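Local coordinates for cytochrome C-type biogenesis protein ccmF (Thermus thermophilus, PDB 6ZMQ) that acts in cytochrome c maturation as a membrane-bound heme lyase that binds heme and is thought to attach it to apocytochrome c, at residues A[103-106]-A[107-110]; A[112-115]-A[116-119]; A[131-134]-A[135-139]. All blocks are in the same frame, centred on the assembly; numbering follows the deposited sequence.

In the fold
Interactions 1 and 2 are neighbours: residues 103-110 lead from helix 99-104 through a turn into helix 110-129, and the segments 112-119 form an early part of that second helix. They meet where the Trp-107 CE3 atom packs 3.9 Å from the Leu-116 CG atom. Interaction 3 lies beyond the far end of helix 110-129, where residues 131-139 turn into helix 135-157, and its centre is about 27 Å from that of interaction 2. Interaction 2 is buried and lies within one helix, backbone hydrogen bonds with an apolar Ile-114 to Trp-117 touch, whereas interactions 1 and 3 are partly buried. In interaction 1 an indole lies against backbone; in interaction 3 charged groups pair.

Interaction 1: A[103-106]-A[107-110]; sequences LVTP and WAAL
Val-104 lies against the indole of Trp-107 through its backbone as much as through its side chain. Its CA stands over the six-membered ring, 4.0 Å from the ring centroid and only 13° off the normal, a CH-pi contact made squarely on the face. The Val-104 carbonyl oxygen lies 3.9 Å above the ring plane, near its centre, so the carbonyl oxygen, as well as the CA, sits over the indole. The isopropyl group adds to this at the benzo end: Val-104 CB is 3.7 Å from Trp-107 CZ2, and Val-104 CG1 reaches CZ2 and CH2 of the same ring. At that end the oxygen of Leu-103 also comes within 3.6 Å of Trp-107 CZ3, at an oblique angle to the ring. What folds the indole back under the chain is the first torsion of Trp-107 (chi1 61°), which sets CG between the backbone N and the carbonyl carbon, while chi2 of 88° turns the face toward the preceding residues.

The backbone is closed by a tight turn. Ala-108 N donates to Thr-105 O over 2.8 Å, and the Ala-108 methyl packs beside the same carbonyl.

This turn carries the chain from helix 99-104 into helix 110-129, with Ala-109 as N-cap of the latter. Pro-106 rests on Glu-76 and Leu-79 of helix 61-81, and Thr-105 and Ala-108 touch the short helix 87-92. Trp-107 packs on Ser-113 and Leu-116 of the next helix and on Pro-190 and Val-191 of helix 185-213, and its NE1 is hydrogen-bonded to Ala-187 O, which ties the turn to the start of that helix.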
loop_
_atom_site.group_PDB
_atom_site.type_symbol
_atom_site.label_atom_id
_atom_site.label_comp_id
_atom_site.label_asym_id
_atom_site.label_seq_id
_atom_site.Cartn_x
_atom_site.Cartn_y
_atom_site.Cartn_z
ATOM N N LEU A 103 3.550 17.252 13.958
ATOM C CA LEU A 103 4.215 15.973 14.160
ATOM C C LEU A 103 4.215 15.107 12.906
ATOM O O LEU A 103 4.956 14.118 12.860
ATOM C CB LEU A 103 3.592 15.192 15.331
ATOM C CG LEU A 103 3.590 15.852 16.723
ATOM C CD1 LEU A 103 2.258 15.652 17.455
ATOM C CD2 LEU A 103 4.780 15.410 17.583
ATOM N N VAL A 104 3.410 15.442 11.898
ATOM C CA VAL A 104 3.404 14.723 10.629
ATOM C C VAL A 104 3.975 15.565 9.493
ATOM O O VAL A 104 4.022 15.105 8.345
ATOM C CB VAL A 104 1.999 14.203 10.288
ATOM C CG1 VAL A 104 1.414 13.426 11.465
ATOM C CG2 VAL A 104 1.077 15.337 9.858
ATOM N N THR A 105 4.439 16.774 9.790
ATOM C CA THR A 105 5.368 17.521 8.937
ATOM C C THR A 105 6.775 16.896 8.797
ATOM O O THR A 105 7.337 17.012 7.697
ATOM C CB THR A 105 5.455 18.970 9.444
ATOM O OG1 THR A 105 4.131 19.493 9.553
ATOM C CG2 THR A 105 6.147 19.888 8.450
ATOM N N PRO A 106 7.386 16.194 9.779
ATOM C CA PRO A 106 8.687 15.539 9.494
ATOM C C PRO A 106 8.692 14.418 8.449
ATOM O O PRO A 106 9.740 13.795 8.284
ATOM C CB PRO A 106 9.102 14.971 10.859
ATOM C CG PRO A 106 8.555 15.877 11.778
ATOM C CD PRO A 106 7.203 16.178 11.253
ATOM N N TRP A 107 7.585 14.123 7.751
ATOM C CA TRP A 107 7.667 13.417 6.479
ATOM C C TRP A 107 6.797 14.073 5.407
ATOM O O TRP A 107 6.329 13.380 4.497
ATOM C CB TRP A 107 7.326 11.921 6.662
ATOM C CG TRP A 107 5.955 11.590 7.169
ATOM C CD1 TRP A 107 4.825 11.408 6.425
ATOM C CD2 TRP A 107 5.570 11.379 8.536
ATOM N NE1 TRP A 107 3.762 11.103 7.242
ATOM C CE2 TRP A 107 4.193 11.084 8.542
ATOM C CE3 TRP A 107 6.253 11.420 9.756
ATOM C CZ2 TRP A 107 3.492 10.831 9.720
ATOM C CZ3 TRP A 107 5.553 11.168 10.928
ATOM C CH2 TRP A 107 4.190 10.878 10.895
ATOM N N ALA A 108 6.597 15.397 5.479
ATOM C CA ALA A 108 5.681 16.087 4.567
ATOM C C ALA A 108 6.231 16.155 3.143
ATOM O O ALA A 108 5.617 15.637 2.202
ATOM C CB ALA A 108 5.370 17.494 5.084
ATOM N N ALA A 109 7.372 16.812 2.954
ATOM C CA ALA A 109 8.022 16.797 1.652
ATOM C C ALA A 109 9.136 15.749 1.649
ATOM O O ALA A 109 9.147 14.830 2.467
ATOM C CB ALA A 109 8.524 18.187 1.273
ATOM N N LEU A 110 10.077 15.890 0.706
ATOM C CA LEU A 110 10.927 14.775 0.281
ATOM C C LEU A 110 11.967 14.395 1.340
ATOM O O LEU A 110 12.094 13.217 1.700
ATOM C CB LEU A 110 11.578 15.125 -1.067
ATOM C CG LEU A 110 12.442 14.178 -1.921
ATOM C CD1 LEU A 110 12.358 14.637 -3.368
ATOM C CD2 LEU A 110 13.913 14.091 -1.517
#

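Interaction 2: A[112-115]-A[116-119]; sequences GSIL and LWGL
Residues 112-119 form two successive turns of helix 110-129, within a predicted membrane-spanning region, and Ile-114 meets Trp-117 three positions further along its surface. The CG2 methyl of Ile-114 touches the benzo part of the indole, 3.6 Å from Trp-117 CE3, with CZ3 a little further off. The methyl approaches the ring obliquely, and the two side chains cross at a slant. Trp-117 has CG anti to its own N (chi1 -161°), and a chi2 of -8° places CD1 on the side of CA and swings the six-membered ring away from it, back toward Ile-114.

Beneath the side chains the backbone is an unbroken alpha-helical ladder. Leu-116 N bonds Gly-112 O at 2.9 Å, and the same i to i+4 step links Trp-117 N to Ser-113 O, Gly-118 N to Ile-114 O and Leu-119 N to Leu-115 O. The Ser-113 hydroxyl hydrogen-bonds to the carbonyls of Leu-110 and Ala-109 one turn back.

Around the helix, Trp-117 stacks with Tyr-194 and meets Phe-152, Phe-197 and Phe-329, while Leu-116 and Leu-119 lean on Phe-72 of helix 61-81. Leu-115 packs against Ala-71 and Leu-75 of that same helix.

The four N-H groups of Leu-116 to Leu-119 are thus paired with carbonyls one turn back, and the one hydroxyl is turned back onto helix carbonyls. What the helix offers its neighbours here is aliphatic and aromatic, so its contacts with the surrounding helices named here are largely apolar and aromatic packing.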
loop_
_atom_site.group_PDB
_atom_site.type_symbol
_atom_site.label_atom_id
_atom_site.label_comp_id
_atom_site.label_asym_id
_atom_site.label_seq_id
_atom_site.Cartn_x
_atom_site.Cartn_y
_atom_site.Cartn_z
ATOM N N GLY A 112 12.529 15.136 4.642
ATOM C CA GLY A 112 12.022 14.573 5.885
ATOM C C GLY A 112 11.417 13.192 5.714
ATOM O O GLY A 112 11.528 12.344 6.609
ATOM N N SER A 113 10.804 12.929 4.556
ATOM C CA SER A 113 10.212 11.614 4.338
ATOM C C SER A 113 11.277 10.554 4.102
ATOM O O SER A 113 11.098 9.404 4.512
ATOM C CB SER A 113 9.213 11.646 3.186
ATOM O OG SER A 113 9.798 12.118 1.991
ATOM N N ILE A 114 12.404 10.913 3.474
ATOM C CA ILE A 114 13.459 9.906 3.383
ATOM C C ILE A 114 14.193 9.769 4.715
ATOM O O ILE A 114 14.772 8.711 4.984
ATOM C CB ILE A 114 14.432 10.142 2.206
ATOM C CG1 ILE A 114 14.958 11.566 2.145
ATOM C CG2 ILE A 114 13.763 9.811 0.889
ATOM C CD1 ILE A 114 16.345 11.687 1.550
ATOM N N LEU A 115 14.129 10.785 5.593
ATOM C CA LEU A 115 14.601 10.585 6.969
ATOM C C LEU A 115 13.716 9.587 7.731
ATOM O O LEU A 115 14.230 8.691 8.410
ATOM C CB LEU A 115 14.687 11.922 7.713
ATOM C CG LEU A 115 15.124 11.958 9.195
ATOM C CD1 LEU A 115 16.313 11.034 9.508
ATOM C CD2 LEU A 115 15.440 13.378 9.646
ATOM N N LEU A 116 12.391 9.714 7.616
ATOM C CA LEU A 116 11.491 8.757 8.271
ATOM C C LEU A 116 11.609 7.367 7.638
ATOM O O LEU A 116 11.502 6.343 8.325
ATOM C CB LEU A 116 10.048 9.287 8.219
ATOM C CG LEU A 116 8.829 8.640 8.908
ATOM C CD1 LEU A 116 8.135 7.533 8.101
ATOM C CD2 LEU A 116 9.229 8.098 10.288
ATOM N N TRP A 117 11.876 7.337 6.331
ATOM C CA TRP A 117 12.089 6.109 5.574
ATOM C C TRP A 117 13.341 5.373 6.042
ATOM O O TRP A 117 13.307 4.159 6.297
ATOM C CB TRP A 117 12.203 6.500 4.103
ATOM C CG TRP A 117 11.989 5.440 3.132
ATOM C CD1 TRP A 117 11.844 4.119 3.388
ATOM C CD2 TRP A 117 11.886 5.593 1.713
ATOM N NE1 TRP A 117 11.656 3.438 2.226
ATOM C CE2 TRP A 117 11.672 4.315 1.178
ATOM C CE3 TRP A 117 11.948 6.686 0.844
ATOM C CZ2 TRP A 117 11.544 4.087 -0.182
ATOM C CZ3 TRP A 117 11.801 6.463 -0.514
ATOM C CH2 TRP A 117 11.590 5.170 -1.011
ATOM N N GLY A 118 14.462 6.095 6.140
ATOM C CA GLY A 118 15.686 5.509 6.656
ATOM C C GLY A 118 15.590 5.144 8.120
ATOM O O GLY A 118 16.230 4.189 8.560
ATOM N N LEU A 119 14.751 5.856 8.881
ATOM C CA LEU A 119 14.521 5.496 10.280
ATOM C C LEU A 119 13.773 4.177 10.418
ATOM O O LEU A 119 14.132 3.340 11.254
ATOM C CB LEU A 119 13.758 6.605 11.007
ATOM C CG LEU A 119 13.616 6.329 12.502
ATOM C CD1 LEU A 119 13.982 7.547 13.181
ATOM C CD2 LEU A 119 12.195 5.955 12.957
#

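Interaction 3: A[131-134]-A[135-139]; sequences KPLD and PWRAS
Asp-134 and Arg-137 form a salt bridge at the start of helix 135-157, with Asp-134 OD2 3.1 Å from Arg-137 NH1. The carboxylate lies at the edge of the guanidinium, the two planes 29° apart. Each group has a second mate: Asp-134 OD1 pairs with Arg-215, and Arg-137 NH2 with Glu-222, a residue that also lines a bound phosphatidylethanolamine. One face of the guanidinium carries Leu-133 CD1, 3.4 Å from NH1 of Arg-137.

Asp-134 is the N-cap by position, but its side chain caps nothing; its carbonyl opens the helix instead, taking the N-H of Ala-138 at 3.1 Å in the carbonyl plane. Ser-139 OG donates to Trp-136 O at 2.7 Å. Lys-131 bends back over the helix start, CE lying 3.7 Å from the Ala-138 methyl, and its NZ makes weak bonds to Ala-128 O and Ser-129 O.

Replacing Arg-137 by alanine would probably leave the carboxylates of Asp-134 and Glu-222 without this partner and take away the guanidinium face that Leu-133 CD1 rests on.

Acids and arginines alternate from Arg-215 through Asp-134 and Arg-137 to Glu-222, so their charges probably balance locally as they tie the helix start to the loop after helix 185-213.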
loop_
_atom_site.group_PDB
_atom_site.type_symbol
_atom_site.label_atom_id
_atom_site.label_comp_id
_atom_site.label_asym_id
_atom_site.label_seq_id
_atom_site.Cartn_x
_atom_site.Cartn_y
_atom_site.Cartn_z
ATOM N N LYS A 131 18.401 -11.866 15.174
ATOM C CA LYS A 131 18.094 -13.086 14.454
ATOM C C LYS A 131 18.716 -14.310 15.129
ATOM O O LYS A 131 19.803 -14.230 15.711
ATOM C CB LYS A 131 18.621 -12.945 13.026
ATOM C CG LYS A 131 20.060 -12.387 13.012
ATOM C CD LYS A 131 20.749 -12.439 11.661
ATOM C CE LYS A 131 21.718 -11.273 11.514
ATOM N NZ LYS A 131 21.127 -10.009 11.986
ATOM N N PRO A 132 18.015 -15.441 15.114
ATOM C CA PRO A 132 18.654 -16.743 15.368
ATOM C C PRO A 132 19.170 -17.387 14.079
ATOM O O PRO A 132 18.692 -18.441 13.639
ATOM C CB PRO A 132 17.516 -17.531 16.023
ATOM C CG PRO A 132 16.291 -16.995 15.337
ATOM C CD PRO A 132 16.551 -15.515 15.289
ATOM N N LEU A 133 20.164 -16.750 13.459
ATOM C CA LEU A 133 20.616 -17.145 12.132
ATOM C C LEU A 133 22.114 -17.433 12.108
ATOM O O LEU A 133 22.907 -16.741 12.759
ATOM C CB LEU A 133 20.225 -16.069 11.110
ATOM C CG LEU A 133 20.473 -16.338 9.633
ATOM C CD1 LEU A 133 19.333 -17.177 9.164
ATOM C CD2 LEU A 133 20.455 -15.029 8.863
ATOM N N ASP A 134 22.473 -18.473 11.349
ATOM C CA ASP A 134 23.842 -18.958 11.234
ATOM C C ASP A 134 24.724 -17.928 10.513
ATOM O O ASP A 134 24.230 -17.203 9.646
ATOM C CB ASP A 134 23.808 -20.332 10.528
ATOM C CG ASP A 134 23.145 -20.293 9.161
ATOM O OD1 ASP A 134 23.739 -19.748 8.207
ATOM O OD2 ASP A 134 22.015 -20.818 9.031
ATOM N N PRO A 135 26.022 -17.826 10.868
ATOM C CA PRO A 135 26.767 -16.566 10.633
ATOM C C PRO A 135 27.067 -16.176 9.183
ATOM O O PRO A 135 27.305 -14.983 8.945
ATOM C CB PRO A 135 28.068 -16.792 11.421
ATOM C CG PRO A 135 27.688 -17.795 12.468
ATOM C CD PRO A 135 26.826 -18.740 11.706
ATOM N N TRP A 136 27.090 -17.117 8.226
ATOM C CA TRP A 136 27.380 -16.763 6.831
ATOM C C TRP A 136 26.285 -15.880 6.236
ATOM O O TRP A 136 26.544 -14.747 5.784
ATOM C CB TRP A 136 27.548 -18.024 5.974
ATOM C CG TRP A 136 28.784 -18.863 6.227
ATOM C CD1 TRP A 136 29.885 -18.957 5.421
ATOM C CD2 TRP A 136 29.012 -19.771 7.315
ATOM N NE1 TRP A 136 30.794 -19.835 5.956
ATOM C CE2 TRP A 136 30.282 -20.350 7.118
ATOM C CE3 TRP A 136 28.271 -20.142 8.443
ATOM C CZ2 TRP A 136 30.824 -21.276 8.003
ATOM C CZ3 TRP A 136 28.817 -21.053 9.327
ATOM C CH2 TRP A 136 30.084 -21.608 9.104
ATOM N N ARG A 137 25.040 -16.327 6.311
ATOM C CA ARG A 137 24.002 -15.452 5.810
ATOM C C ARG A 137 23.537 -14.439 6.847
ATOM O O ARG A 137 22.828 -13.505 6.480
ATOM C CB ARG A 137 22.822 -16.239 5.237
ATOM C CG ARG A 137 21.928 -17.097 6.080
ATOM C CD ARG A 137 21.456 -18.198 5.136
ATOM N NE ARG A 137 20.006 -18.380 5.156
ATOM C CZ ARG A 137 19.331 -19.074 6.062
ATOM N NH1 ARG A 137 19.971 -19.725 7.023
ATOM N NH2 ARG A 137 18.012 -19.151 5.973
ATOM N N ALA A 138 23.999 -14.534 8.099
ATOM C CA ALA A 138 23.819 -13.420 9.029
ATOM C C ALA A 138 24.680 -12.228 8.622
ATOM O O ALA A 138 24.200 -11.082 8.582
ATOM C CB ALA A 138 24.143 -13.875 10.453
ATOM N N SER A 139 25.939 -12.497 8.259
ATOM C CA SER A 139 26.821 -11.466 7.720
ATOM C C SER A 139 26.289 -10.911 6.406
ATOM O O SER A 139 26.364 -9.698 6.160
ATOM C CB SER A 139 28.221 -12.036 7.511
ATOM O OG SER A 139 28.306 -12.727 6.277
#